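Local coordinates for beta-ketothiolase BktB (Ralstonia eutropha, PDB 4NZS), which condenses two acetyl-CoA molecules to acetoacetyl-CoA, or acetyl-CoA with propionyl-CoA to beta-ketovaleryl-CoA, supplying precursors for the bacterial copolyester PHBV, at residues A[97-102]-A[390-395]; A[278-283]-A[367-372]; A[282-287]-A[308-313]; A[380-385]-A[394-399]. One frame throughout, in Å; residues are numbered along the deposited sequence.

Contact 1 (A[97-102]-A[390-395]); sequences SGLQAI and QGIAAI
Leu99 carries CG opposite its backbone N (chi1 -166°), which drops both methyls of the leucine from the helix onto the strand, and Ile392 rises to meet it with CG1 likewise opposite N (chi1 -156°). This second torsion leaves the CG2 methyl of Ile392 wedged between its own N and carbonyl carbon and presents it to the helix. There Ile392 CG2 meets Leu99 CD2 at 3.5 Å, tighter than ordinary carbon contact, with the two side chains slanting across each other. Leu99 CG and CB lie just behind, each 3.9 Å from Ile392 CG2. The other leucine methyl, Leu99 CD1, reaches Ala394 CB at 4.3 Å, two residues along on the same side of the strand. The longer branch of Ile392 serves the next helix residue: Ile392 CD1 lies 3.7 Å from Gln100 CB and 3.5 Å from Gln100 OE1, the side chains meeting nearly at a right angle. That oxygen is buried yet satisfied by Arg93 and His287, so the methyl touches an amide whose hydrogen bonds run to other residues. No hydrogen bond links the two segments. The Ile392 side chain stands about 8 Å from those of Cys95, by similarity the acyl-thioester cysteine, and Cys385, a predicted proton acceptor, which puts the contact close to the probable catalytic centre. Segment 97-102 runs at 46° to segment 390-395; Met384 of strand 379-386 packs on both Leu99 and Ile392, His287 of strand 280-289 flanks the isoleucine, and helix 357-375 touches Leu99 through Thr365.

Contact 2 (A[278-283]-A[367-372]); sequences PLARLV and KALHEL
Leu279, Leu369 and Ala280 account for most of the surface buried here, where the start of strand 280-289 meets helix 357-375. Leu279 gives the largest share. Its CG nearly eclipses the backbone N (chi1 -5°), an unusual setting, and the extended branch points CD1 at the helix. That single methyl, Leu279 CD1, sits between two neighbours on the same helical turn, 4.2 Å from Leu369 CB and 4.3 Å from His370 NE2. It approaches the imidazole obliquely, while the NE2 atom itself makes a weak hydrogen bond to Gly15 O. Leu369 uses its other end for the next strand residue, Leu369 CD1 lying 4.2 Å from Ala280 CB. One turn further along, Leu372 adds a looser touch through Leu372 CD2, 4.4 Å from Leu279 O. No hydrogen bond joins the two segments, and the contact is one of van der Waals packing. Leu369 also packs on Val12 of strand 10-22, so it spans two neighbouring strands, while Phe396 of strand 390-398 packs on Ala280. A long buried helix laid on a mixed sheet in this way is characteristic of the layered alpha-beta-alpha-beta-alpha fold of thiolases, whose central helical layer is sandwiched between sheets.

Contact 3 (A[282-287]-A[308-313]); sequences LVSYGH and ERAGLQ
A partly buried contact between a sheet strand and the last turn of a helix, this one combines apolar packing with an arginine anchor: Val283, Ser284 and Tyr285 of strand 280-289 meet Arg309 and Ala310 at the end of helix 299-310. Val283 CG1 presses on Ala310 CB at 3.3 Å, closer than normal carbon contact. Ser284 OG lies 3.6 Å from Ala310 CB and makes its hydrogen bond to Ala306 O, one turn back in the helix. Both residues can face the helix end because Val283 and Ser284 form a classic beta bulge opposite Ile395, while Gly311, with positive phi, closes the helix in a Schellman motif. Arg309 stretches beyond this turn, its chain bent at chi3 (-67°), and delivers NH1 to the strand. Arg309 NH1 donates to Tyr285 O near the guanidinium plane; the 2.5 Å separation of NH1 and that oxygen is very short, and its exact value is doubtful. Arg309 NH1 also rests over one face of the Tyr285 ring, 3.4 Å from Tyr285 CE1. With the guanidinium turned 81° to the ring, this is a cation-pi contact with the guanidinium edge-on to the ring face, Arg309 CZ lying 4.9 Å from the Tyr285 centroid. Asp113 of the second subunit forms a salt bridge with Arg309 NH1 and a hydrogen bond with Tyr285 OH, tying the pair into the subunit interface.

Contact 4 (A[380-385]-A[394-399]); sequences ALVTMC and AIFERI
Ile395 lies opposite Leu381 in a non-hydrogen-bonded antiparallel pair, and its side chain can be traced outward from the strand. Ile395 CB passes 3.1 Å from Ala380 O. Ile395 CG2, beside the backbone N, lies 3.2 Å from Ala380 O and touches Leu381 CD1 at 3.7 Å. CG1 takes the position between N and the carbonyl carbon (chi1 50°), which turns the longer branch away from Leu381, and its terminal CD1 ends against Ala310 of helix 299-310. On the other face of the sheet, Val382 points CG2 at the rim of the Phe396 ring, in the ring plane and 3.4 Å from Phe396 CE1. The pairs Ala380-Phe396 and Val382-Ala394 flank Ile395 and carry the backbone bonds. Ala394 N donates to Val382 O at 3.0 Å (162°), and Phe396 N to Ala380 O at 2.9 Å (151°). The return bond from Val382 N to Ala394 O is longer at 3.3 Å, and that from Ala380 N to Phe396 O is weak because it is strongly bent. Ala380 O is also approached by the CA-H of Ile395, 2.9 Å from Ile395 CA to Ala380 O, so one carbonyl serves two neighbours. The chemistry thus divides in two: peptide groups set the register of this hairpin, whose first strand carries Cys385, a predicted proton acceptor, while apolar side chains fit the sheet to the layers above and below without any charged pair across the strands.

How the contacts relate
The four contacts gather round strand 390-398 and its neighbours 280-289 and 379-386 in one mixed sheet. Contacts 2 and 4 have centres about 8 Å apart, contacts 1 and 4 about 9 Å, and contacts 1 and 2 about 15 Å. Contacts 1 and 4 share Ala394 and Ile395; contacts 2 and 3 share Leu282 and Val283. Along the chain, contact 1 encloses contacts 2 and 3, and contact 4, the C-terminal hairpin, opens last. Contacts 1 and 2 set helices 97-110 and 357-375 on one face of the sheet and contact 3 sets helix 299-310 on the other; contact 1 thereby ties the N-terminal to the C-terminal thiolase domain near the probable catalytic cysteines.

Contact 1 (A[97-102]-A[390-395])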
loop_
_atom_site.group_PDB
_atom_site.type_symbol
_atom_site.label_atom_id
_atom_site.label_comp_id
_atom_site.label_asym_id
_atom_site.label_seq_id
_atom_site.Cartn_x
_atom_site.Cartn_y
_atom_site.Cartn_z
ATOM N N SER A 97 18.103 -23.800 0.741
ATOM C CA SER A 97 17.503 -23.812 2.056
ATOM C C SER A 97 16.883 -25.168 2.409
ATOM O O SER A 97 17.021 -25.636 3.521
ATOM C CB SER A 97 16.454 -22.702 2.160
ATOM O OG SER A 97 17.026 -21.425 2.055
ATOM N N GLY A 98 16.220 -25.798 1.458
ATOM C CA GLY A 98 15.563 -27.057 1.722
ATOM C C GLY A 98 16.464 -28.202 2.124
ATOM O O GLY A 98 16.143 -28.941 3.024
ATOM N N LEU A 99 17.596 -28.336 1.459
ATOM C CA LEU A 99 18.576 -29.328 1.837
ATOM C C LEU A 99 19.186 -28.927 3.157
ATOM O O LEU A 99 19.344 -29.694 4.096
ATOM C CB LEU A 99 19.668 -29.368 0.783
ATOM C CG LEU A 99 20.663 -30.506 0.738
ATOM C CD1 LEU A 99 20.020 -31.812 1.181
ATOM C CD2 LEU A 99 21.148 -30.616 -0.689
ATOM N N GLN A 100 19.552 -27.680 3.209
ATOM C CA GLN A 100 20.163 -27.171 4.380
ATOM C C GLN A 100 19.322 -27.475 5.616
ATOM O O GLN A 100 19.843 -27.691 6.728
ATOM C CB GLN A 100 20.321 -25.679 4.171
ATOM C CG GLN A 100 20.750 -24.940 5.399
ATOM C CD GLN A 100 22.026 -25.496 5.889
ATOM O OE1 GLN A 100 23.076 -25.188 5.342
ATOM N NE2 GLN A 100 21.949 -26.332 6.924
ATOM N N ALA A 101 18.010 -27.434 5.435
ATOM C CA ALA A 101 17.107 -27.785 6.540
ATOM C C ALA A 101 17.248 -29.249 6.817
ATOM O O ALA A 101 17.328 -29.664 7.952
ATOM C CB ALA A 101 15.664 -27.434 6.227
ATOM N N ILE A 102 17.280 -30.044 5.771
ATOM C CA ILE A 102 17.617 -31.428 5.974
ATOM C C ILE A 102 18.906 -31.544 6.805
ATOM O O ILE A 102 18.889 -32.134 7.895
ATOM C CB ILE A 102 17.709 -32.157 4.630
ATOM C CG1 ILE A 102 16.410 -32.917 4.392
ATOM C CG2 ILE A 102 18.857 -33.137 4.605
ATOM C CD1 ILE A 102 15.231 -32.015 4.278
ATOM N N GLN A 390 26.751 -19.530 -3.331
ATOM C CA GLN A 390 26.893 -20.693 -2.473
ATOM C C GLN A 390 26.503 -21.987 -3.182
ATOM O O GLN A 390 25.888 -21.963 -4.228
ATOM C CB GLN A 390 26.124 -20.516 -1.162
ATOM C CG GLN A 390 26.724 -19.494 -0.216
ATOM C CD GLN A 390 26.251 -19.664 1.213
ATOM O OE1 GLN A 390 26.673 -20.566 1.906
ATOM N NE2 GLN A 390 25.371 -18.791 1.653
ATOM N N GLY A 391 26.930 -23.109 -2.622
ATOM C CA GLY A 391 26.592 -24.441 -3.121
ATOM C C GLY A 391 26.306 -25.313 -1.905
ATOM O O GLY A 391 26.827 -25.038 -0.820
ATOM N N ILE A 392 25.444 -26.331 -2.044
ATOM C CA ILE A 392 25.258 -27.327 -0.957
ATOM C C ILE A 392 25.179 -28.694 -1.549
ATOM O O ILE A 392 24.847 -28.820 -2.736
ATOM C CB ILE A 392 24.010 -27.058 -0.051
ATOM C CG1 ILE A 392 24.192 -27.714 1.355
ATOM C CG2 ILE A 392 22.718 -27.510 -0.742
ATOM C CD1 ILE A 392 23.302 -27.159 2.466
ATOM N N ALA A 393 25.496 -29.716 -0.729
ATOM C CA ALA A 393 25.454 -31.119 -1.170
ATOM C C ALA A 393 25.392 -32.106 -0.039
ATOM O O ALA A 393 26.046 -31.957 0.986
ATOM C CB ALA A 393 26.667 -31.441 -1.994
ATOM N N ALA A 394 24.639 -33.166 -0.262
ATOM C CA ALA A 394 24.688 -34.307 0.609
ATOM C C ALA A 394 24.684 -35.557 -0.236
ATOM O O ALA A 394 24.334 -35.521 -1.437
ATOM C CB ALA A 394 23.492 -34.295 1.532
ATOM N N ILE A 395 25.104 -36.664 0.375
ATOM C CA ILE A 395 24.931 -37.970 -0.265
ATOM C C ILE A 395 24.386 -38.983 0.730
ATOM O O ILE A 395 24.716 -38.936 1.919
ATOM C CB ILE A 395 26.216 -38.493 -0.953
ATOM C CG1 ILE A 395 27.417 -38.420 -0.023
ATOM C CG2 ILE A 395 26.558 -37.675 -2.186
ATOM C CD1 ILE A 395 28.276 -39.646 -0.129
#

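Contact 2 (A[278-283]-A[367-372])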
loop_
_atom_site.group_PDB
_atom_site.type_symbol
_atom_site.label_atom_id
_atom_site.label_comp_id
_atom_site.label_asym_id
_atom_site.label_seq_id
_atom_site.Cartn_x
_atom_site.Cartn_y
_atom_site.Cartn_z
ATOM N N PRO A 278 14.173 -47.786 7.018
ATOM C CA PRO A 278 14.589 -46.539 6.368
ATOM C C PRO A 278 14.631 -46.636 4.840
ATOM O O PRO A 278 14.338 -47.688 4.281
ATOM C CB PRO A 278 16.012 -46.331 6.904
ATOM C CG PRO A 278 16.485 -47.704 7.170
ATOM C CD PRO A 278 15.286 -48.355 7.795
ATOM N N LEU A 279 14.945 -45.528 4.174
ATOM C CA LEU A 279 15.244 -45.565 2.743
ATOM C C LEU A 279 16.670 -45.158 2.524
ATOM O O LEU A 279 17.194 -45.340 1.434
ATOM C CB LEU A 279 14.363 -44.641 1.913
ATOM C CG LEU A 279 13.233 -43.878 2.581
ATOM C CD1 LEU A 279 12.577 -42.968 1.546
ATOM C CD2 LEU A 279 12.247 -44.842 3.223
ATOM N N ALA A 280 17.297 -44.547 3.518
ATOM C CA ALA A 280 18.721 -44.339 3.443
ATOM C C ALA A 280 19.296 -43.752 4.697
ATOM O O ALA A 280 18.587 -43.347 5.606
ATOM C CB ALA A 280 19.099 -43.482 2.235
ATOM N N ARG A 281 20.613 -43.792 4.740
ATOM C CA ARG A 281 21.387 -43.217 5.811
ATOM C C ARG A 281 22.007 -41.993 5.200
ATOM O O ARG A 281 22.153 -41.905 3.969
ATOM C CB ARG A 281 22.508 -44.184 6.281
ATOM C CG ARG A 281 23.753 -44.256 5.366
ATOM C CD ARG A 281 24.785 -45.339 5.714
ATOM N NE ARG A 281 25.673 -45.003 6.846
ATOM C CZ ARG A 281 26.864 -45.564 7.093
ATOM N NH1 ARG A 281 27.361 -46.495 6.280
ATOM N NH2 ARG A 281 27.575 -45.191 8.159
ATOM N N LEU A 282 22.399 -41.064 6.052
ATOM C CA LEU A 282 23.180 -39.955 5.591
ATOM C C LEU A 282 24.598 -40.451 5.463
ATOM O O LEU A 282 25.107 -41.050 6.398
ATOM C CB LEU A 282 23.135 -38.837 6.608
ATOM C CG LEU A 282 22.777 -37.485 6.022
ATOM C CD1 LEU A 282 22.618 -36.545 7.196
ATOM C CD2 LEU A 282 23.820 -36.977 5.035
ATOM N N VAL A 283 25.238 -40.206 4.323
ATOM C CA VAL A 283 26.659 -40.483 4.200
ATOM C C VAL A 283 27.449 -39.310 4.730
ATOM O O VAL A 283 28.073 -39.416 5.769
ATOM C CB VAL A 283 27.093 -40.731 2.757
ATOM C CG1 VAL A 283 28.581 -41.059 2.721
ATOM C CG2 VAL A 283 26.254 -41.839 2.140
ATOM N N LYS A 367 12.548 -36.564 -3.932
ATOM C CA LYS A 367 12.624 -37.232 -5.226
ATOM C C LYS A 367 13.667 -38.331 -5.260
ATOM O O LYS A 367 13.427 -39.391 -5.791
ATOM C CB LYS A 367 12.992 -36.276 -6.317
ATOM C CG LYS A 367 11.868 -35.415 -6.724
ATOM C CD LYS A 367 12.490 -34.352 -7.587
ATOM C CE LYS A 367 12.722 -34.833 -8.976
ATOM N NZ LYS A 367 12.919 -33.669 -9.857
ATOM N N ALA A 368 14.830 -38.057 -4.705
ATOM C CA ALA A 368 16.032 -38.807 -5.093
ATOM C C ALA A 368 16.043 -40.142 -4.414
ATOM O O ALA A 368 16.031 -41.167 -5.084
ATOM C CB ALA A 368 17.285 -38.012 -4.764
ATOM N N LEU A 369 16.031 -40.102 -3.087
ATOM C CA LEU A 369 15.567 -41.205 -2.221
ATOM C C LEU A 369 14.425 -42.073 -2.813
ATOM O O LEU A 369 14.457 -43.301 -2.756
ATOM C CB LEU A 369 15.125 -40.612 -0.879
ATOM C CG LEU A 369 16.192 -40.532 0.274
ATOM C CD1 LEU A 369 17.638 -40.327 -0.168
ATOM C CD2 LEU A 369 15.865 -39.512 1.355
ATOM N N HIS A 370 13.429 -41.464 -3.419
ATOM C CA HIS A 370 12.336 -42.270 -3.958
ATOM C C HIS A 370 12.697 -42.998 -5.253
ATOM O O HIS A 370 12.135 -44.085 -5.526
ATOM C CB HIS A 370 11.052 -41.442 -4.084
ATOM C CG HIS A 370 10.253 -41.425 -2.822
ATOM N ND1 HIS A 370 9.051 -42.087 -2.690
ATOM C CD2 HIS A 370 10.524 -40.898 -1.604
ATOM C CE1 HIS A 370 8.600 -41.937 -1.455
ATOM N NE2 HIS A 370 9.475 -41.218 -0.775
ATOM N N GLU A 371 13.617 -42.415 -6.028
ATOM C CA GLU A 371 14.157 -43.071 -7.225
ATOM C C GLU A 371 15.082 -44.214 -6.849
ATOM O O GLU A 371 14.957 -45.329 -7.353
ATOM C CB GLU A 371 14.950 -42.116 -8.098
ATOM C CG GLU A 371 14.165 -41.613 -9.260
ATOM C CD GLU A 371 14.022 -42.628 -10.359
ATOM O OE1 GLU A 371 13.069 -43.413 -10.287
ATOM O OE2 GLU A 371 14.843 -42.622 -11.303
ATOM N N LEU A 372 16.031 -43.925 -5.979
ATOM C CA LEU A 372 16.872 -44.971 -5.421
ATOM C C LEU A 372 16.082 -46.268 -5.184
ATOM O O LEU A 372 16.544 -47.324 -5.573
ATOM C CB LEU A 372 17.504 -44.506 -4.116
ATOM C CG LEU A 372 18.896 -45.032 -3.813
ATOM C CD1 LEU A 372 19.918 -44.503 -4.821
ATOM C CD2 LEU A 372 19.300 -44.650 -2.388
#

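Contact 3 (A[282-287]-A[308-313])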
loop_
_atom_site.group_PDB
_atom_site.type_symbol
_atom_site.label_atom_id
_atom_site.label_comp_id
_atom_site.label_asym_id
_atom_site.label_seq_id
_atom_site.Cartn_x
_atom_site.Cartn_y
_atom_site.Cartn_z
ATOM N N LEU A 282 22.399 -41.064 6.052
ATOM C CA LEU A 282 23.180 -39.955 5.591
ATOM C C LEU A 282 24.598 -40.451 5.463
ATOM O O LEU A 282 25.107 -41.050 6.398
ATOM C CB LEU A 282 23.135 -38.837 6.608
ATOM C CG LEU A 282 22.777 -37.485 6.022
ATOM C CD1 LEU A 282 22.618 -36.545 7.196
ATOM C CD2 LEU A 282 23.820 -36.977 5.035
ATOM N N VAL A 283 25.238 -40.206 4.323
ATOM C CA VAL A 283 26.659 -40.483 4.200
ATOM C C VAL A 283 27.449 -39.310 4.730
ATOM O O VAL A 283 28.073 -39.416 5.769
ATOM C CB VAL A 283 27.093 -40.731 2.757
ATOM C CG1 VAL A 283 28.581 -41.059 2.721
ATOM C CG2 VAL A 283 26.254 -41.839 2.140
ATOM N N SER A 284 27.400 -38.193 4.006
ATOM C CA SER A 284 28.140 -36.979 4.330
ATOM C C SER A 284 27.447 -35.786 3.608
ATOM O O SER A 284 26.484 -35.984 2.846
ATOM C CB SER A 284 29.604 -37.121 3.898
ATOM O OG SER A 284 29.721 -37.167 2.465
ATOM N N TYR A 285 27.939 -34.569 3.868
ATOM C CA TYR A 285 27.457 -33.317 3.276
ATOM C C TYR A 285 28.567 -32.293 3.291
ATOM O O TYR A 285 29.395 -32.264 4.227
ATOM C CB TYR A 285 26.292 -32.730 4.070
ATOM C CG TYR A 285 26.678 -32.273 5.461
ATOM C CD1 TYR A 285 27.331 -31.048 5.678
ATOM C CD2 TYR A 285 26.406 -33.071 6.563
ATOM C CE1 TYR A 285 27.710 -30.661 6.958
ATOM C CE2 TYR A 285 26.750 -32.682 7.857
ATOM C CZ TYR A 285 27.406 -31.495 8.059
ATOM O OH TYR A 285 27.749 -31.145 9.360
ATOM N N GLY A 286 28.556 -31.418 2.289
ATOM C CA GLY A 286 29.553 -30.344 2.163
ATOM C C GLY A 286 29.053 -29.073 1.465
ATOM O O GLY A 286 28.474 -29.111 0.376
ATOM N N HIS A 287 29.338 -27.938 2.088
ATOM C CA HIS A 287 28.881 -26.639 1.624
ATOM C C HIS A 287 30.024 -25.921 0.886
ATOM O O HIS A 287 31.151 -26.415 0.856
ATOM C CB HIS A 287 28.437 -25.795 2.833
ATOM C CG HIS A 287 27.317 -26.383 3.642
ATOM N ND1 HIS A 287 27.143 -27.735 3.839
ATOM C CD2 HIS A 287 26.329 -25.779 4.342
ATOM C CE1 HIS A 287 26.099 -27.938 4.627
ATOM N NE2 HIS A 287 25.589 -26.766 4.948
ATOM N N GLU A 308 34.716 -36.459 -0.894
ATOM C CA GLU A 308 35.807 -36.761 -0.001
ATOM C C GLU A 308 35.294 -37.370 1.327
ATOM O O GLU A 308 35.485 -38.557 1.559
ATOM C CB GLU A 308 36.661 -35.501 0.206
ATOM C CG GLU A 308 37.821 -35.638 1.188
ATOM C CD GLU A 308 37.523 -35.018 2.545
ATOM O OE1 GLU A 308 37.666 -35.711 3.575
ATOM O OE2 GLU A 308 37.132 -33.833 2.582
ATOM N N ARG A 309 34.580 -36.604 2.150
ATOM C CA ARG A 309 34.259 -37.037 3.533
ATOM C C ARG A 309 33.408 -38.303 3.619
ATOM O O ARG A 309 33.154 -38.801 4.719
ATOM C CB ARG A 309 33.553 -35.930 4.318
ATOM C CG ARG A 309 34.224 -34.574 4.235
ATOM C CD ARG A 309 33.899 -33.708 5.435
ATOM N NE ARG A 309 32.493 -33.332 5.467
ATOM C CZ ARG A 309 31.900 -32.725 6.491
ATOM N NH1 ARG A 309 30.607 -32.427 6.403
ATOM N NH2 ARG A 309 32.582 -32.411 7.601
ATOM N N ALA A 310 32.944 -38.791 2.466
ATOM C CA ALA A 310 32.289 -40.094 2.349
ATOM C C ALA A 310 33.301 -41.195 2.131
ATOM O O ALA A 310 33.049 -42.370 2.429
ATOM C CB ALA A 310 31.337 -40.069 1.177
ATOM N N GLY A 311 34.438 -40.790 1.573
ATOM C CA GLY A 311 35.449 -41.699 1.080
ATOM C C GLY A 311 35.093 -42.228 -0.290
ATOM O O GLY A 311 35.709 -43.166 -0.785
ATOM N N LEU A 312 34.092 -41.648 -0.921
ATOM C CA LEU A 312 33.612 -42.237 -2.140
ATOM C C LEU A 312 33.978 -41.304 -3.282
ATOM O O LEU A 312 34.517 -40.214 -3.064
ATOM C CB LEU A 312 32.124 -42.538 -1.994
ATOM C CG LEU A 312 31.781 -43.267 -0.674
ATOM C CD1 LEU A 312 30.371 -43.855 -0.746
ATOM C CD2 LEU A 312 32.768 -44.374 -0.280
ATOM N N GLN A 313 33.753 -41.747 -4.504
ATOM C CA GLN A 313 34.213 -40.983 -5.644
ATOM C C GLN A 313 33.093 -40.902 -6.610
ATOM O O GLN A 313 32.103 -41.598 -6.461
ATOM C CB GLN A 313 35.399 -41.652 -6.346
ATOM C CG GLN A 313 36.666 -41.758 -5.508
ATOM C CD GLN A 313 37.935 -41.895 -6.340
ATOM O OE1 GLN A 313 39.028 -42.052 -5.794
ATOM N NE2 GLN A 313 37.798 -41.815 -7.658
#

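Contact 4 (A[380-385]-A[394-399])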
loop_
_atom_site.group_PDB
_atom_site.type_symbol
_atom_site.label_atom_id
_atom_site.label_comp_id
_atom_site.label_asym_id
_atom_site.label_seq_id
_atom_site.Cartn_x
_atom_site.Cartn_y
_atom_site.Cartn_z
ATOM N N ALA A 380 23.762 -42.052 -3.613
ATOM C CA ALA A 380 22.871 -40.954 -4.082
ATOM C C ALA A 380 23.355 -39.516 -3.772
ATOM O O ALA A 380 23.774 -39.226 -2.653
ATOM C CB ALA A 380 21.487 -41.151 -3.497
ATOM N N LEU A 381 23.263 -38.628 -4.771
ATOM C CA LEU A 381 23.738 -37.239 -4.675
ATOM C C LEU A 381 22.702 -36.163 -5.029
ATOM O O LEU A 381 22.284 -36.024 -6.181
ATOM C CB LEU A 381 24.945 -37.010 -5.581
ATOM C CG LEU A 381 25.351 -35.531 -5.805
ATOM C CD1 LEU A 381 26.002 -34.928 -4.580
ATOM C CD2 LEU A 381 26.295 -35.383 -6.979
ATOM N N VAL A 382 22.377 -35.350 -4.033
ATOM C CA VAL A 382 21.607 -34.149 -4.231
ATOM C C VAL A 382 22.523 -32.974 -3.950
ATOM O O VAL A 382 23.285 -32.959 -2.983
ATOM C CB VAL A 382 20.329 -34.061 -3.331
ATOM C CG1 VAL A 382 19.109 -34.636 -4.045
ATOM C CG2 VAL A 382 20.509 -34.777 -2.003
ATOM N N THR A 383 22.426 -31.983 -4.819
ATOM C CA THR A 383 23.098 -30.726 -4.615
ATOM C C THR A 383 22.346 -29.631 -5.367
ATOM O O THR A 383 21.480 -29.893 -6.209
ATOM C CB THR A 383 24.520 -30.842 -5.148
ATOM O OG1 THR A 383 25.236 -29.628 -4.897
ATOM C CG2 THR A 383 24.472 -31.119 -6.647
ATOM N N MET A 384 22.674 -28.389 -5.066
ATOM C CA MET A 384 22.213 -27.271 -5.884
ATOM C C MET A 384 23.075 -26.048 -5.619
ATOM O O MET A 384 23.782 -25.988 -4.577
ATOM C CB MET A 384 20.737 -26.917 -5.603
ATOM C CG MET A 384 20.457 -26.433 -4.180
ATOM S SD MET A 384 19.623 -27.751 -3.305
ATOM C CE MET A 384 19.392 -27.142 -1.678
ATOM N N CYS A 385 22.997 -25.089 -6.557
ATOM C CA CYS A 385 23.672 -23.799 -6.429
ATOM C C CYS A 385 22.773 -22.920 -5.632
ATOM O O CYS A 385 21.556 -23.085 -5.693
ATOM C CB CYS A 385 23.882 -23.150 -7.785
ATOM S SG CYS A 385 22.354 -23.115 -8.723
ATOM N N ALA A 394 24.639 -33.166 -0.262
ATOM C CA ALA A 394 24.688 -34.307 0.609
ATOM C C ALA A 394 24.684 -35.557 -0.236
ATOM O O ALA A 394 24.334 -35.521 -1.437
ATOM C CB ALA A 394 23.492 -34.295 1.532
ATOM N N ILE A 395 25.104 -36.664 0.375
ATOM C CA ILE A 395 24.931 -37.970 -0.265
ATOM C C ILE A 395 24.386 -38.983 0.730
ATOM O O ILE A 395 24.716 -38.936 1.919
ATOM C CB ILE A 395 26.216 -38.493 -0.953
ATOM C CG1 ILE A 395 27.417 -38.420 -0.023
ATOM C CG2 ILE A 395 26.558 -37.675 -2.186
ATOM C CD1 ILE A 395 28.276 -39.646 -0.129
ATOM N N PHE A 396 23.533 -39.868 0.213
ATOM C CA PHE A 396 22.892 -40.916 0.994
ATOM C C PHE A 396 23.121 -42.255 0.352
ATOM O O PHE A 396 23.524 -42.361 -0.819
ATOM C CB PHE A 396 21.387 -40.732 1.041
ATOM C CG PHE A 396 20.961 -39.330 1.300
ATOM C CD1 PHE A 396 20.910 -38.412 0.259
ATOM C CD2 PHE A 396 20.623 -38.920 2.580
ATOM C CE1 PHE A 396 20.518 -37.114 0.486
ATOM C CE2 PHE A 396 20.230 -37.623 2.811
ATOM C CZ PHE A 396 20.173 -36.723 1.759
ATOM N N GLU A 397 22.770 -43.278 1.118
ATOM C CA GLU A 397 23.187 -44.637 0.849
ATOM C C GLU A 397 21.929 -45.461 1.063
ATOM O O GLU A 397 21.386 -45.415 2.163
ATOM C CB GLU A 397 24.276 -44.999 1.877
ATOM C CG GLU A 397 25.345 -45.994 1.454
ATOM C CD GLU A 397 25.868 -46.794 2.640
ATOM O OE1 GLU A 397 26.771 -46.300 3.360
ATOM O OE2 GLU A 397 25.345 -47.915 2.865
ATOM N N ARG A 398 21.438 -46.145 0.018
ATOM C CA ARG A 398 20.298 -47.056 0.138
ATOM C C ARG A 398 20.509 -47.904 1.369
ATOM O O ARG A 398 21.570 -48.541 1.502
ATOM C CB ARG A 398 20.167 -47.981 -1.076
ATOM C CG ARG A 398 18.934 -48.891 -1.064
ATOM C CD ARG A 398 18.894 -49.822 -2.281
ATOM N NE ARG A 398 18.651 -51.237 -1.932
ATOM C CZ ARG A 398 19.426 -52.276 -2.268
ATOM N NH1 ARG A 398 20.523 -52.122 -3.000
ATOM N NH2 ARG A 398 19.087 -53.503 -1.868
ATOM N N ILE A 399 19.519 -47.850 2.270
ATOM C CA ILE A 399 19.451 -48.643 3.513
ATOM C C ILE A 399 20.775 -49.286 3.987
ATOM O O ILE A 399 21.869 -48.719 3.849
ATOM C CB ILE A 399 18.384 -49.766 3.399
ATOM C CG1 ILE A 399 17.076 -49.259 2.754
ATOM C CG2 ILE A 399 18.104 -50.372 4.777
ATOM C CD1 ILE A 399 16.176 -50.357 2.189
#